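Local coordinates for MUTM (fpg) protein (Thermus thermophilus, PDB 1EE8), which belongs to the formamidopyrimidine-DNA glycosylase (Fpg/MutM) family and carries a zinc finger besides its N-terminal and H2TH domains, at residues Glu5-Arg10 with Val47-Lys52. Sequence-based numbering, arbitrary orientation.
Sequences EVETTR and VDRRGK
R49 meets E7 edge-on. R49 NE gives a nearly straight hydrogen bond to E7 OE1 (2.6 Å), part of a salt bridge. OE1 lies close to the guanidinium plane and accepts with its anti lone pair, while the carboxylate stands almost upright to that plane (83°). A bend at chi3 of R49 (63°) turns the group out of line with its extended stem. R49 NH2 can then bond G51 O in the carbonyl plane (2.9 Å), and it also pairs with E124. The other oxygen, E7 OE2, uses its syn lone pair for R10 NH1 (2.8 Å) and also takes R11. E7 thus lies between three arginines, which would favour its charged form. R10 runs out straight from the helix and crosses R49 at about a right angle. R10 NE makes a weak, bent bond to V47 O (2.9 Å), and its CD rests on R49 CB. V6 CG1 packs on the aliphatic part of R49 at CG (3.7 Å), and V6 CG2 lies against the backbone carbonyl oxygen of K52 (3.6 Å). Helix segment 5-10 runs nearly antiparallel to strand segment 47-50. The whole joins N-terminal helix 3-17 to strand 42-50 of the beta-sheet, within the N-terminal domain of the Fpg family.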
# COMPACT_ATOMS: atom_id res chain seq x y z
N GLU A 5 13.59 19.48 17.84
CA GLU A 5 14.11 18.11 17.77
C GLU A 5 13.79 17.46 16.42
O GLU A 5 14.63 16.76 15.84
CB GLU A 5 13.51 17.24 18.89
CG GLU A 5 13.94 17.66 20.30
CD GLU A 5 13.42 19.04 20.69
OE1 GLU A 5 14.19 19.81 21.31
OE2 GLU A 5 12.25 19.35 20.38
N VAL A 6 12.58 17.67 15.93
CA VAL A 6 12.17 17.08 14.66
C VAL A 6 12.96 17.68 13.51
O VAL A 6 13.39 16.97 12.60
CB VAL A 6 10.65 17.29 14.43
CG1 VAL A 6 10.23 16.64 13.11
CG2 VAL A 6 9.88 16.67 15.59
N GLU A 7 13.19 18.99 13.57
CA GLU A 7 13.96 19.67 12.53
C GLU A 7 15.39 19.15 12.54
O GLU A 7 15.99 18.92 11.49
CB GLU A 7 13.95 21.18 12.76
CG GLU A 7 14.67 22.00 11.69
CD GLU A 7 14.13 21.77 10.28
OE1 GLU A 7 12.90 21.73 10.09
OE2 GLU A 7 14.95 21.65 9.34
N THR A 8 15.94 18.95 13.74
CA THR A 8 17.30 18.43 13.84
C THR A 8 17.36 17.04 13.22
O THR A 8 18.34 16.68 12.58
CB THR A 8 17.77 18.37 15.31
OG1 THR A 8 17.80 19.69 15.85
CG2 THR A 8 19.16 17.77 15.39
N THR A 9 16.30 16.26 13.41
CA THR A 9 16.24 14.92 12.86
C THR A 9 16.22 15.02 11.33
O THR A 9 16.95 14.30 10.63
CB THR A 9 14.99 14.18 13.37
OG1 THR A 9 15.11 13.97 14.79
CG2 THR A 9 14.82 12.84 12.67
N ARG A 10 15.40 15.93 10.81
CA ARG A 10 15.29 16.14 9.37
C ARG A 10 16.66 16.48 8.79
O ARG A 10 17.12 15.83 7.86
CB ARG A 10 14.31 17.28 9.08
CG ARG A 10 14.37 17.82 7.65
CD ARG A 10 13.33 18.91 7.40
NE ARG A 10 13.44 19.47 6.05
CZ ARG A 10 14.26 20.46 5.71
NH1 ARG A 10 15.04 21.03 6.63
NH2 ARG A 10 14.33 20.86 4.45
N VAL A 47 12.96 14.89 2.72
CA VAL A 47 12.51 14.66 4.09
C VAL A 47 12.04 16.03 4.55
O VAL A 47 12.85 16.91 4.84
CB VAL A 47 13.66 14.17 5.00
CG1 VAL A 47 13.12 13.89 6.41
CG2 VAL A 47 14.28 12.90 4.43
N ASP A 48 10.73 16.22 4.58
CA ASP A 48 10.16 17.50 5.00
C ASP A 48 9.65 17.43 6.44
O ASP A 48 9.56 16.36 7.04
CB ASP A 48 9.00 17.90 4.09
CG ASP A 48 9.42 18.04 2.64
OD1 ASP A 48 10.49 18.62 2.37
OD2 ASP A 48 8.66 17.57 1.76
N ARG A 49 9.34 18.60 6.98
CA ARG A 49 8.81 18.70 8.33
C ARG A 49 7.70 19.72 8.32
O ARG A 49 7.83 20.81 7.77
CB ARG A 49 9.88 19.17 9.33
CG ARG A 49 9.31 19.37 10.74
CD ARG A 49 10.29 20.10 11.66
NE ARG A 49 10.56 21.46 11.19
CZ ARG A 49 9.66 22.44 11.17
NH1 ARG A 49 10.00 23.64 10.71
NH2 ARG A 49 8.43 22.23 11.60
N ARG A 50 6.57 19.33 8.90
CA ARG A 50 5.43 20.21 9.02
C ARG A 50 5.09 20.06 10.49
O ARG A 50 4.76 18.96 10.94
CB ARG A 50 4.28 19.73 8.14
CG ARG A 50 3.12 20.70 8.07
CD ARG A 50 3.45 21.90 7.19
NE ARG A 50 2.34 22.85 7.13
CZ ARG A 50 2.10 23.79 8.04
NH1 ARG A 50 2.88 23.91 9.10
NH2 ARG A 50 1.06 24.60 7.89
N GLY A 51 5.20 21.15 11.24
CA GLY A 51 4.93 21.08 12.66
C GLY A 51 5.89 20.09 13.28
O GLY A 51 7.12 20.21 13.14
N LYS A 52 5.34 19.09 13.95
CA LYS A 52 6.14 18.05 14.60
C LYS A 52 6.20 16.79 13.75
O LYS A 52 6.72 15.77 14.19
CB LYS A 52 5.54 17.69 15.96
CG LYS A 52 5.52 18.83 16.94
CD LYS A 52 4.82 18.43 18.22
CE LYS A 52 4.68 19.62 19.15
NZ LYS A 52 3.77 19.31 20.28